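Local coordinates for protein gluconokinase (Sinorhizobium meliloti, PDB 3T61) that probably phosphorylates D-gluconate with ATP, giving 6-phospho-D-gluconate and ADP, as a kinase of the GntK/GntV family, at residues 19-24 / 111-116; 42-47 / 86-91; 95-100 / 147-152. All blocks are in the same frame, centred on the assembly; numbering follows the deposited sequence.

In the fold
From the N terminus the chain enters strand 21-24, the middle of the five-stranded parallel sheet, and then passes through helix 31-42 to segment 42-47 at the sheet's edge. Contact 2 closes the first loop, where 42-47 meets 86-91 after two further helices; it is nested inside the longer loop of contact 1, closed when 111-116 pairs with 19-24. Strand 21-24 thus lies between strands 90-92 and 113-118, and Ile21 bonds to Val89 and Val91. Contact 3 opens at 95-100 and closes at 147-152, so it crosses contact 1; Met24 and Phe116 pack on Pro151, tying the loops to the sheet.

Contact 1. Residues 19-24 / 111-116; sequences GSIVVM and GLAFVF
With its CG between the backbone N and the carbonyl carbon (chi1 67°) and a bend at chi3 (-77°), selenomethionine Met24 reaches across to two rings of the neighbouring strand. Phe114 turns its CG to the side of its own backbone N (chi1 -80°), which lays its ring alongside Val22. Met24 SE makes oblique Met-aromatic contacts with the rings of both Phe114 and Phe116; it stands 3.9 Å from Phe114 CD1, the two side chains crossing at about a right angle. The terminal CE of Met24 packs on Phe116 CD1. Upstream on this face, CB and CG1 of Val22 lie against CD1 and CE1 of Phe114, with Val22 CB 3.6 Å from Phe114 CD1, while Val22 CG2 meets Leu112 CD1. The other face carries Ile21, Ala113, Val23 and Val115. Its closest pair is Ile21 CD1 against Ala113 CB at 3.4 Å, a tight fit for two methyl groups; farther along, Ile21 CG2 touches Val115 CG2. Between the two layers the backbones pair in parallel register. Ala113 N gives to Ser20 O (3.1 Å), Val22 N to Ala113 O (2.8 Å), Val115 N to Val22 O and Met24 N to Val115 O, so Ala113 and Val115 use both N and O toward this strand. Strand 21-24 leads into a sequence and loop consistent with a P-loop, as expected of this kinase family. Its other edge bonds to strand 90-92, Val23 pairing with Val91 and Cys93, and Ser20 OG accepts from Val89 N. Helix 166-187 covers the Ile21-Val115 face through Leu177, Leu180 and Ala173; the Val22-Phe114 face lies against Leu83 of helix 69-83 and Arg101 and Arg105 of helix 98-106.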
ATOM      1  N   GLY A  19      23.224   3.885 -16.224  1.00 46.78           N
ATOM      2  CA  GLY A  19      22.347   4.848 -15.586  1.00 43.88           C
ATOM      3  C   GLY A  19      21.200   4.138 -14.895  1.00 41.90           C
ATOM      4  O   GLY A  19      21.069   2.921 -15.006  1.00 41.41           O
ATOM      5  N   SER A  20      20.372   4.896 -14.187  1.00 39.61           N
ATOM      6  CA  SER A  20      19.240   4.324 -13.477  1.00 38.95           C
ATOM      7  C   SER A  20      18.129   3.863 -14.422  1.00 37.31           C
ATOM      8  O   SER A  20      17.918   4.448 -15.484  1.00 37.70           O
ATOM      9  CB  SER A  20      18.701   5.335 -12.462  1.00 38.89           C
ATOM     10  OG  SER A  20      19.518   5.351 -11.302  1.00 39.47           O
ATOM     11  N   ILE A  21      17.428   2.805 -14.024  1.00 34.95           N
ATOM     12  CA  ILE A  21      16.350   2.245 -14.833  1.00 32.95           C
ATOM     13  C   ILE A  21      15.015   2.209 -14.086  1.00 30.76           C
ATOM     14  O   ILE A  21      14.946   1.725 -12.958  1.00 28.04           O
ATOM     15  CB  ILE A  21      16.641   0.770 -15.235  1.00 34.42           C
ATOM     16  CG1 ILE A  21      18.041   0.627 -15.827  1.00 35.99           C
ATOM     17  CG2 ILE A  21      15.577   0.280 -16.209  1.00 32.70           C
ATOM     18  CD1 ILE A  21      18.249   1.413 -17.079  1.00 38.95           C
ATOM     19  N   VAL A  22      13.960   2.715 -14.717  1.00 28.38           N
ATOM     20  CA  VAL A  22      12.637   2.646 -14.120  1.00 26.87           C
ATOM     21  C   VAL A  22      11.817   1.622 -14.917  1.00 27.27           C
ATOM     22  O   VAL A  22      11.706   1.735 -16.141  1.00 27.36           O
ATOM     23  CB  VAL A  22      11.886   3.991 -14.186  1.00 26.91           C
ATOM     24  CG1 VAL A  22      10.423   3.779 -13.753  1.00 26.80           C
ATOM     25  CG2 VAL A  22      12.552   5.029 -13.278  1.00 28.87           C
ATOM     26  N   VAL A  23      11.270   0.611 -14.245  1.00 24.77           N
ATOM     27  CA  VAL A  23      10.423  -0.370 -14.927  1.00 23.20           C
ATOM     28  C   VAL A  23       9.007   0.102 -14.614  1.00 23.39           C
ATOM     29  O   VAL A  23       8.581   0.069 -13.462  1.00 24.30           O
ATOM     30  CB  VAL A  23      10.649  -1.812 -14.395  1.00 24.27           C
ATOM     31  CG1 VAL A  23       9.835  -2.820 -15.228  1.00 21.35           C
ATOM     32  CG2 VAL A  23      12.137  -2.163 -14.463  1.00 23.65           C
HETATM   33  N   MSE A  24       8.302   0.567 -15.645  1.00 22.24           N
HETATM   34  CA  MSE A  24       6.953   1.105 -15.511  1.00 21.88           C
HETATM   35  C   MSE A  24       5.869   0.214 -16.114  1.00 23.84           C
HETATM   36  O   MSE A  24       6.148  -0.859 -16.645  1.00 22.49           O
HETATM   37  CB  MSE A  24       6.881   2.492 -16.161  1.00 22.41           C
HETATM   38  CG  MSE A  24       7.056   2.433 -17.677  1.00 22.08           C
HETATM   39 SE   MSE A  24       6.879   4.120 -18.530  1.00 33.05          SE
HETATM   40  CE  MSE A  24       4.959   4.210 -18.432  1.00 21.40           C
ATOM     41  N   GLY A 111      20.075  10.784 -18.414  1.00 50.36           N
ATOM     42  CA  GLY A 111      20.621   9.537 -17.905  1.00 47.19           C
ATOM     43  C   GLY A 111      19.617   8.516 -17.386  1.00 44.29           C
ATOM     44  O   GLY A 111      20.015   7.526 -16.777  1.00 43.80           O
ATOM     45  N   LEU A 112      18.328   8.729 -17.628  1.00 41.42           N
ATOM     46  CA  LEU A 112      17.311   7.797 -17.137  1.00 39.52           C
ATOM     47  C   LEU A 112      16.622   6.955 -18.225  1.00 38.38           C
ATOM     48  O   LEU A 112      16.105   7.493 -19.206  1.00 38.58           O
ATOM     49  CB  LEU A 112      16.246   8.563 -16.339  1.00 37.72           C
ATOM     50  CG  LEU A 112      15.152   7.725 -15.667  1.00 37.75           C
ATOM     51  CD1 LEU A 112      15.791   6.820 -14.624  1.00 34.76           C
ATOM     52  CD2 LEU A 112      14.088   8.636 -15.037  1.00 32.75           C
ATOM     53  N   ALA A 113      16.609   5.638 -18.026  1.00 36.73           N
ATOM     54  CA  ALA A 113      15.971   4.705 -18.957  1.00 36.47           C
ATOM     55  C   ALA A 113      14.685   4.111 -18.378  1.00 34.87           C
ATOM     56  O   ALA A 113      14.603   3.803 -17.184  1.00 33.61           O
ATOM     57  CB  ALA A 113      16.935   3.578 -19.319  1.00 36.49           C
ATOM     58  N   PHE A 114      13.688   3.948 -19.240  1.00 33.89           N
ATOM     59  CA  PHE A 114      12.402   3.384 -18.855  1.00 32.96           C
ATOM     60  C   PHE A 114      12.130   2.086 -19.620  1.00 32.72           C
ATOM     61  O   PHE A 114      12.351   2.021 -20.828  1.00 32.00           O
ATOM     62  CB  PHE A 114      11.277   4.364 -19.186  1.00 33.19           C
ATOM     63  CG  PHE A 114      11.105   5.479 -18.190  1.00 33.65           C
ATOM     64  CD1 PHE A 114      10.282   5.317 -17.078  1.00 31.87           C
ATOM     65  CD2 PHE A 114      11.727   6.708 -18.392  1.00 31.97           C
ATOM     66  CE1 PHE A 114      10.064   6.370 -16.183  1.00 33.72           C
ATOM     67  CE2 PHE A 114      11.519   7.770 -17.502  1.00 33.44           C
ATOM     68  CZ  PHE A 114      10.685   7.599 -16.395  1.00 32.02           C
ATOM     69  N   VAL A 115      11.658   1.066 -18.906  1.00 30.55           N
ATOM     70  CA  VAL A 115      11.271  -0.219 -19.494  1.00 30.47           C
ATOM     71  C   VAL A 115       9.735  -0.251 -19.299  1.00 29.89           C
ATOM     72  O   VAL A 115       9.239  -0.328 -18.171  1.00 29.38           O
ATOM     73  CB  VAL A 115      11.968  -1.405 -18.765  1.00 30.13           C
ATOM     74  CG1 VAL A 115      11.375  -2.734 -19.208  1.00 28.73           C
ATOM     75  CG2 VAL A 115      13.469  -1.397 -19.073  1.00 28.37           C
ATOM     76  N   PHE A 116       9.000  -0.131 -20.406  1.00 28.97           N
ATOM     77  CA  PHE A 116       7.535  -0.111 -20.403  1.00 27.64           C
ATOM     78  C   PHE A 116       6.912  -1.493 -20.638  1.00 28.76           C
ATOM     79  O   PHE A 116       6.925  -2.009 -21.755  1.00 27.48           O
ATOM     80  CB  PHE A 116       7.044   0.885 -21.467  1.00 27.14           C
ATOM     81  CG  PHE A 116       5.541   0.899 -21.673  1.00 25.37           C
ATOM     82  CD1 PHE A 116       4.670   0.854 -20.582  1.00 25.33           C
ATOM     83  CD2 PHE A 116       5.003   0.984 -22.963  1.00 24.15           C
ATOM     84  CE1 PHE A 116       3.284   0.902 -20.766  1.00 26.27           C
ATOM     85  CE2 PHE A 116       3.613   1.034 -23.164  1.00 24.29           C
ATOM     86  CZ  PHE A 116       2.749   0.991 -22.064  1.00 24.88           C
TER

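Contact 2. Residues 42-47 / 86-91; sequences CGYPFI and REPVVV
A beta-alpha-beta crossover at the edge of the central sheet brings the start of outermost strand 46-48, with Tyr44 and Pro45 before it, alongside the start of strand 90-92, with Pro88 and Val89 before it; helices 55-63 and 69-83 lie between. Before the pairing begins, Tyr44 lies on Pro88. Pro88 CB sits over the centre of the Tyr44 ring, 3.6 Å from the centroid and 11° off the normal, a CH-pi contact. Cys42 CB, at the end of helix 31-42, covers the opposite face, and Val90 CG2 meets the ring edge, 4.0 Å from Tyr44 CD2. The aromatic group is thereby held between two aliphatic carbons, and its OH reaches the N-terminal arm by a hydrogen bond with Phe17 O. With alanine in place of Tyr44, Pro88 CB is likely to lose the ring it packs on, a gap to open between Cys42 and Pro88, and Phe17 O to be left without its hydroxyl partner. Gly43 turns the chain out of the helix with positive phi in a Schellman motif, just ahead of this tyrosine. Two backbone bonds then fix the register: Val90 N to Pro45 O (3.1 Å) and Ile47 N to Val90 O (2.9 Å). Phe46 and Val90 share one face, where Phe46 CD1 meets Val90 CG1 (4.1 Å) and Ala39 of helix 31-42 packs on both side chains; Phe46 CD1 also approaches the backbone Val90 O. On the other face, Ile47 CB meets Val91 CG2, and Leu83 of helix 69-83 touches Val89 and Val91. Although its CB leaves the backbone away from the neighbouring segment, Val89 sends CG2 back, anti to its own N while CG1 takes chi1 65°; this methyl touches Pro45 O and packs 3.5 Å from Ile47 CD1.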
ATOM      1  N   CYS A  42      22.286  -6.602 -13.993  1.00 45.27           N
ATOM      2  CA  CYS A  42      23.178  -5.446 -14.113  1.00 45.14           C
ATOM      3  C   CYS A  42      24.049  -5.165 -12.890  1.00 45.22           C
ATOM      4  O   CYS A  42      24.883  -4.264 -12.916  1.00 45.08           O
ATOM      5  CB  CYS A  42      22.367  -4.185 -14.417  1.00 44.81           C
ATOM      6  SG  CYS A  42      21.373  -4.253 -15.904  1.00 44.24           S
ATOM      7  N   GLY A  43      23.862  -5.923 -11.820  1.00 44.49           N
ATOM      8  CA  GLY A  43      24.650  -5.668 -10.633  1.00 44.23           C
ATOM      9  C   GLY A  43      24.231  -4.363  -9.973  1.00 44.49           C
ATOM     10  O   GLY A  43      25.040  -3.692  -9.338  1.00 44.79           O
ATOM     11  N   TYR A  44      22.967  -3.986 -10.143  1.00 43.44           N
ATOM     12  CA  TYR A  44      22.450  -2.773  -9.524  1.00 40.85           C
ATOM     13  C   TYR A  44      21.453  -3.189  -8.461  1.00 39.68           C
ATOM     14  O   TYR A  44      20.883  -4.279  -8.519  1.00 40.77           O
ATOM     15  CB  TYR A  44      21.691  -1.888 -10.518  1.00 40.63           C
ATOM     16  CG  TYR A  44      22.446  -1.429 -11.745  1.00 40.24           C
ATOM     17  CD1 TYR A  44      23.844  -1.443 -11.796  1.00 40.57           C
ATOM     18  CD2 TYR A  44      21.751  -0.942 -12.852  1.00 37.37           C
ATOM     19  CE1 TYR A  44      24.522  -0.982 -12.929  1.00 38.76           C
ATOM     20  CE2 TYR A  44      22.412  -0.480 -13.972  1.00 36.98           C
ATOM     21  CZ  TYR A  44      23.794  -0.502 -14.011  1.00 38.51           C
ATOM     22  OH  TYR A  44      24.427  -0.038 -15.140  1.00 40.54           O
ATOM     23  N   PRO A  45      21.233  -2.329  -7.462  1.00 38.09           N
ATOM     24  CA  PRO A  45      20.262  -2.713  -6.442  1.00 37.14           C
ATOM     25  C   PRO A  45      18.859  -2.402  -6.974  1.00 35.97           C
ATOM     26  O   PRO A  45      18.678  -1.510  -7.811  1.00 34.37           O
ATOM     27  CB  PRO A  45      20.650  -1.840  -5.255  1.00 37.84           C
ATOM     28  CG  PRO A  45      21.144  -0.598  -5.911  1.00 38.48           C
ATOM     29  CD  PRO A  45      21.977  -1.123  -7.060  1.00 38.14           C
ATOM     30  N   PHE A  46      17.874  -3.157  -6.510  1.00 34.63           N
ATOM     31  CA  PHE A  46      16.505  -2.937  -6.941  1.00 33.51           C
ATOM     32  C   PHE A  46      15.715  -2.293  -5.817  1.00 33.74           C
ATOM     33  O   PHE A  46      15.822  -2.697  -4.660  1.00 33.53           O
ATOM     34  CB  PHE A  46      15.833  -4.261  -7.310  1.00 32.04           C
ATOM     35  CG  PHE A  46      14.352  -4.141  -7.556  1.00 30.29           C
ATOM     36  CD1 PHE A  46      13.873  -3.493  -8.685  1.00 29.82           C
ATOM     37  CD2 PHE A  46      13.440  -4.643  -6.641  1.00 29.87           C
ATOM     38  CE1 PHE A  46      12.506  -3.350  -8.901  1.00 31.24           C
ATOM     39  CE2 PHE A  46      12.063  -4.507  -6.845  1.00 31.74           C
ATOM     40  CZ  PHE A  46      11.597  -3.856  -7.977  1.00 30.44           C
ATOM     41  N   ILE A  47      14.927  -1.287  -6.158  1.00 33.33           N
ATOM     42  CA  ILE A  47      14.086  -0.632  -5.179  1.00 33.59           C
ATOM     43  C   ILE A  47      12.642  -0.777  -5.636  1.00 34.52           C
ATOM     44  O   ILE A  47      12.309  -0.449  -6.777  1.00 33.06           O
ATOM     45  CB  ILE A  47      14.410   0.877  -5.044  1.00 34.58           C
ATOM     46  CG1 ILE A  47      15.794   1.062  -4.408  1.00 33.06           C
ATOM     47  CG2 ILE A  47      13.327   1.561  -4.199  1.00 30.25           C
ATOM     48  CD1 ILE A  47      16.310   2.484  -4.448  1.00 35.89           C
ATOM     49  N   ARG A  86      24.367   8.631  -7.090  1.00 62.11           N
ATOM     50  CA  ARG A  86      25.493   8.522  -8.014  1.00 64.38           C
ATOM     51  C   ARG A  86      25.425   7.202  -8.775  1.00 63.79           C
ATOM     52  O   ARG A  86      25.288   7.182 -10.000  1.00 64.17           O
ATOM     53  CB  ARG A  86      26.827   8.591  -7.264  1.00 67.95           C
ATOM     54  CG  ARG A  86      27.308   9.988  -6.903  1.00 71.20           C
ATOM     55  CD  ARG A  86      28.750   9.920  -6.417  1.00 74.61           C
ATOM     56  NE  ARG A  86      29.341  11.236  -6.188  1.00 77.31           N
ATOM     57  CZ  ARG A  86      30.614  11.433  -5.852  1.00 78.28           C
ATOM     58  NH1 ARG A  86      31.431  10.398  -5.707  1.00 78.13           N
ATOM     59  NH2 ARG A  86      31.070  12.664  -5.663  1.00 79.32           N
ATOM     60  N   GLU A  87      25.523   6.102  -8.036  1.00 62.33           N
ATOM     61  CA  GLU A  87      25.476   4.774  -8.633  1.00 60.98           C
ATOM     62  C   GLU A  87      24.076   4.452  -9.156  1.00 57.69           C
ATOM     63  O   GLU A  87      23.070   4.862  -8.573  1.00 56.82           O
ATOM     64  CB  GLU A  87      25.914   3.729  -7.607  1.00 63.84           C
ATOM     65  CG  GLU A  87      27.306   3.989  -7.044  1.00 68.19           C
ATOM     66  CD  GLU A  87      27.743   2.944  -6.033  1.00 70.48           C
ATOM     67  OE1 GLU A  87      27.981   1.783  -6.433  1.00 71.68           O
ATOM     68  OE2 GLU A  87      27.844   3.289  -4.836  1.00 72.39           O
ATOM     69  N   PRO A  88      24.001   3.715 -10.273  1.00 54.11           N
ATOM     70  CA  PRO A  88      22.751   3.312 -10.922  1.00 50.50           C
ATOM     71  C   PRO A  88      21.838   2.454 -10.054  1.00 47.11           C
ATOM     72  O   PRO A  88      22.297   1.619  -9.271  1.00 46.31           O
ATOM     73  CB  PRO A  88      23.232   2.553 -12.155  1.00 51.30           C
ATOM     74  CG  PRO A  88      24.529   3.216 -12.472  1.00 52.75           C
ATOM     75  CD  PRO A  88      25.155   3.330 -11.103  1.00 53.34           C
ATOM     76  N   VAL A  89      20.537   2.667 -10.205  1.00 42.55           N
ATOM     77  CA  VAL A  89      19.556   1.902  -9.457  1.00 39.04           C
ATOM     78  C   VAL A  89      18.400   1.518 -10.381  1.00 35.90           C
ATOM     79  O   VAL A  89      18.146   2.189 -11.378  1.00 34.45           O
ATOM     80  CB  VAL A  89      19.006   2.724  -8.245  1.00 38.63           C
ATOM     81  CG1 VAL A  89      18.231   3.941  -8.730  1.00 38.82           C
ATOM     82  CG2 VAL A  89      18.133   1.858  -7.383  1.00 38.50           C
ATOM     83  N   VAL A  90      17.725   0.417 -10.065  1.00 33.42           N
ATOM     84  CA  VAL A  90      16.572  -0.010 -10.844  1.00 32.52           C
ATOM     85  C   VAL A  90      15.354   0.152  -9.943  1.00 31.88           C
ATOM     86  O   VAL A  90      15.297  -0.436  -8.866  1.00 32.57           O
ATOM     87  CB  VAL A  90      16.666  -1.481 -11.265  1.00 32.48           C
ATOM     88  CG1 VAL A  90      15.431  -1.852 -12.050  1.00 29.24           C
ATOM     89  CG2 VAL A  90      17.931  -1.722 -12.083  1.00 31.41           C
ATOM     90  N   VAL A  91      14.379   0.944 -10.377  1.00 30.42           N
ATOM     91  CA  VAL A  91      13.190   1.167  -9.565  1.00 30.39           C
ATOM     92  C   VAL A  91      11.887   0.860 -10.281  1.00 30.28           C
ATOM     93  O   VAL A  91      11.675   1.298 -11.405  1.00 30.50           O
ATOM     94  CB  VAL A  91      13.084   2.644  -9.084  1.00 29.90           C
ATOM     95  CG1 VAL A  91      11.829   2.821  -8.232  1.00 27.67           C
ATOM     96  CG2 VAL A  91      14.328   3.039  -8.294  1.00 29.11           C
TER

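Contact 3. Residues 95-100 / 147-152; sequences ALKRSY and TLEDPR
Two direct hydrogen bonds join Glu149 to the 95-100 segment. Glu149 N gives to Leu96 O at 2.9 Å, with the donor tilted 32° from the carbonyl plane, and Arg98 N gives to Glu149 OE1 in a straight bond (2.9 Å, 173° at the hydrogen) that arrives from above the carboxylate plane. A water donates to Glu149 OE1 and is also hydrogen-bonded to Ser99 OG, making a bridge to the helix. With CG placed beside its backbone N (chi1 -78°) and the chain extended beyond, Glu149 brings its carboxylate to the start of helix 98-106, whose N-cap position is Lys97. A negative group here probably benefits from the helix dipole. The aliphatic part of Lys97 lies along this carboxylate, CG 3.2 Å from Glu149 OE2.

This is where the loop following helix 138-147 packs against the loop that carries strand 90-92 into helix 98-106. Apolar contacts lie beside the polar ones: Leu96 CD1 rests on Thr147 CG2 (3.9 Å) and Leu96 CD2 on Leu148 CD1, each leucine contact crossing at about a right angle. Lys97 CE also meets Thr147 CG2.

Other charges are paired outside the contact: Lys97 NZ forms a salt bridge with Asp69, and Arg98 NE with Glu154. Inside 147-152, Asp150 OD1 accepts from Arg152 N in an Asx turn and, through its syn lone pair, from Arg152 NE (3.1 Å), in the guanidinium plane, as part of a salt bridge.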
ATOM      1  N   ALA A  95       4.634   5.042 -13.176  1.00 24.29           N
ATOM      2  CA  ALA A  95       4.936   6.224 -13.998  1.00 24.13           C
ATOM      3  C   ALA A  95       3.987   6.413 -15.176  1.00 25.89           C
ATOM      4  O   ALA A  95       4.418   6.659 -16.310  1.00 21.87           O
ATOM      5  CB  ALA A  95       6.372   6.122 -14.507  1.00 24.36           C
ATOM      6  N   LEU A  96       2.694   6.339 -14.880  1.00 26.04           N
ATOM      7  CA  LEU A  96       1.655   6.430 -15.885  1.00 28.58           C
ATOM      8  C   LEU A  96       1.569   7.660 -16.778  1.00 30.41           C
ATOM      9  O   LEU A  96       1.377   7.522 -17.985  1.00 30.00           O
ATOM     10  CB  LEU A  96       0.299   6.168 -15.217  1.00 29.50           C
ATOM     11  CG  LEU A  96       0.178   4.811 -14.504  1.00 29.32           C
ATOM     12  CD1 LEU A  96      -1.261   4.587 -14.127  1.00 29.23           C
ATOM     13  CD2 LEU A  96       0.661   3.675 -15.410  1.00 29.01           C
ATOM     14  N   LYS A  97       1.695   8.857 -16.212  1.00 31.08           N
ATOM     15  CA  LYS A  97       1.598  10.068 -17.022  1.00 32.39           C
ATOM     16  C   LYS A  97       2.938  10.603 -17.504  1.00 33.19           C
ATOM     17  O   LYS A  97       3.991  10.287 -16.945  1.00 32.35           O
ATOM     18  CB  LYS A  97       0.862  11.166 -16.249  1.00 32.94           C
ATOM     19  CG  LYS A  97      -0.577  10.795 -15.899  1.00 33.77           C
ATOM     20  CD  LYS A  97      -1.272  11.912 -15.146  1.00 33.67           C
ATOM     21  CE  LYS A  97      -2.686  11.516 -14.775  1.00 34.55           C
ATOM     22  NZ  LYS A  97      -3.437  12.669 -14.231  1.00 35.38           N
ATOM     23  N   ARG A  98       2.877  11.405 -18.565  1.00 34.21           N
ATOM     24  CA  ARG A  98       4.053  12.036 -19.147  1.00 35.13           C
ATOM     25  C   ARG A  98       4.674  12.980 -18.109  1.00 33.40           C
ATOM     26  O   ARG A  98       5.900  13.062 -17.982  1.00 32.94           O
ATOM     27  CB  ARG A  98       3.647  12.817 -20.408  1.00 38.89           C
ATOM     28  CG  ARG A  98       4.717  13.778 -20.913  1.00 45.21           C
ATOM     29  CD  ARG A  98       6.005  13.044 -21.223  1.00 48.79           C
ATOM     30  NE  ARG A  98       6.036  12.581 -22.602  1.00 54.66           N
ATOM     31  CZ  ARG A  98       6.405  13.338 -23.630  1.00 56.64           C
ATOM     32  NH1 ARG A  98       6.781  14.596 -23.426  1.00 57.83           N
ATOM     33  NH2 ARG A  98       6.389  12.842 -24.863  1.00 55.67           N
ATOM     34  N   SER A  99       3.817  13.686 -17.374  1.00 32.02           N
ATOM     35  CA  SER A  99       4.259  14.607 -16.325  1.00 34.11           C
ATOM     36  C   SER A  99       5.207  13.876 -15.387  1.00 32.33           C
ATOM     37  O   SER A  99       6.313  14.329 -15.118  1.00 31.89           O
ATOM     38  CB  SER A  99       3.078  15.086 -15.471  1.00 34.83           C
ATOM     39  OG  SER A  99       1.953  15.399 -16.256  1.00 45.59           O
ATOM     40  N   TYR A 100       4.758  12.736 -14.880  1.00 30.40           N
ATOM     41  CA  TYR A 100       5.573  11.979 -13.951  1.00 31.17           C
ATOM     42  C   TYR A 100       6.937  11.600 -14.512  1.00 30.25           C
ATOM     43  O   TYR A 100       7.955  11.787 -13.843  1.00 31.57           O
ATOM     44  CB  TYR A 100       4.841  10.715 -13.493  1.00 28.88           C
ATOM     45  CG  TYR A 100       3.398  10.911 -13.064  1.00 27.93           C
ATOM     46  CD1 TYR A 100       2.880  12.178 -12.786  1.00 27.87           C
ATOM     47  CD2 TYR A 100       2.558   9.809 -12.891  1.00 29.68           C
ATOM     48  CE1 TYR A 100       1.562  12.335 -12.346  1.00 24.90           C
ATOM     49  CE2 TYR A 100       1.244   9.957 -12.450  1.00 25.95           C
ATOM     50  CZ  TYR A 100       0.757  11.218 -12.178  1.00 27.05           C
ATOM     51  OH  TYR A 100      -0.535  11.351 -11.725  1.00 26.49           O
ATOM     52  N   THR A 147      -5.672   5.867 -17.320  1.00 39.08           N
ATOM     53  CA  THR A 147      -4.709   6.843 -16.827  1.00 39.48           C
ATOM     54  C   THR A 147      -3.372   6.749 -17.564  1.00 39.00           C
ATOM     55  O   THR A 147      -2.674   7.752 -17.724  1.00 38.42           O
ATOM     56  CB  THR A 147      -4.483   6.665 -15.308  1.00 39.45           C
ATOM     57  OG1 THR A 147      -5.737   6.808 -14.630  1.00 39.61           O
ATOM     58  CG2 THR A 147      -3.502   7.701 -14.779  1.00 38.40           C
ATOM     59  N   LEU A 148      -3.029   5.549 -18.025  1.00 37.92           N
ATOM     60  CA  LEU A 148      -1.773   5.337 -18.742  1.00 37.80           C
ATOM     61  C   LEU A 148      -1.645   6.163 -20.019  1.00 38.00           C
ATOM     62  O   LEU A 148      -2.512   6.134 -20.897  1.00 38.87           O
ATOM     63  CB  LEU A 148      -1.589   3.855 -19.105  1.00 35.31           C
ATOM     64  CG  LEU A 148      -0.387   3.550 -20.020  1.00 34.50           C
ATOM     65  CD1 LEU A 148       0.917   3.806 -19.288  1.00 32.28           C
ATOM     66  CD2 LEU A 148      -0.441   2.114 -20.491  1.00 33.11           C
ATOM     67  N   GLU A 149      -0.553   6.908 -20.101  1.00 36.92           N
ATOM     68  CA  GLU A 149      -0.250   7.709 -21.271  1.00 37.37           C
ATOM     69  C   GLU A 149       0.950   6.991 -21.872  1.00 37.23           C
ATOM     70  O   GLU A 149       2.039   7.002 -21.292  1.00 33.96           O
ATOM     71  CB  GLU A 149       0.114   9.134 -20.862  1.00 37.71           C
ATOM     72  CG  GLU A 149      -1.090   9.982 -20.504  1.00 38.72           C
ATOM     73  CD  GLU A 149      -0.722  11.223 -19.713  1.00 38.66           C
ATOM     74  OE1 GLU A 149       0.340  11.819 -19.974  1.00 37.43           O
ATOM     75  OE2 GLU A 149      -1.510  11.604 -18.831  1.00 39.94           O
ATOM     76  N   ASP A 150       0.733   6.349 -23.020  1.00 36.92           N
ATOM     77  CA  ASP A 150       1.778   5.584 -23.695  1.00 36.84           C
ATOM     78  C   ASP A 150       3.100   6.330 -23.821  1.00 35.50           C
ATOM     79  O   ASP A 150       3.170   7.403 -24.421  1.00 34.83           O
ATOM     80  CB  ASP A 150       1.306   5.142 -25.081  1.00 39.74           C
ATOM     81  CG  ASP A 150       2.149   4.013 -25.640  1.00 42.10           C
ATOM     82  OD1 ASP A 150       3.373   4.199 -25.794  1.00 39.61           O
ATOM     83  OD2 ASP A 150       1.588   2.933 -25.915  1.00 47.02           O
ATOM     84  N   PRO A 151       4.175   5.757 -23.257  1.00 34.79           N
ATOM     85  CA  PRO A 151       5.512   6.361 -23.293  1.00 34.76           C
ATOM     86  C   PRO A 151       6.305   6.151 -24.577  1.00 34.68           C
ATOM     87  O   PRO A 151       7.298   6.831 -24.806  1.00 35.30           O
ATOM     88  CB  PRO A 151       6.201   5.716 -22.105  1.00 32.66           C
ATOM     89  CG  PRO A 151       5.656   4.309 -22.173  1.00 34.57           C
ATOM     90  CD  PRO A 151       4.173   4.537 -22.427  1.00 33.17           C
ATOM     91  N   ARG A 152       5.878   5.209 -25.408  1.00 35.08           N
ATOM     92  CA  ARG A 152       6.594   4.929 -26.643  1.00 37.11           C
ATOM     93  C   ARG A 152       6.848   6.187 -27.457  1.00 37.17           C
ATOM     94  O   ARG A 152       5.961   7.018 -27.655  1.00 36.59           O
ATOM     95  CB  ARG A 152       5.849   3.864 -27.454  1.00 36.55           C
ATOM     96  CG  ARG A 152       6.102   2.476 -26.875  1.00 38.36           C
ATOM     97  CD  ARG A 152       5.272   1.386 -27.498  1.00 39.28           C
ATOM     98  NE  ARG A 152       3.857   1.515 -27.180  1.00 40.54           N
ATOM     99  CZ  ARG A 152       2.971   0.540 -27.354  1.00 42.11           C
ATOM    100  NH1 ARG A 152       3.369  -0.633 -27.840  1.00 42.80           N
ATOM    101  NH2 ARG A 152       1.696   0.736 -27.048  1.00 41.08           N
TER
HETATM  102  O   HOH W   1       0.820  14.140 -18.298  1.00 44.37           O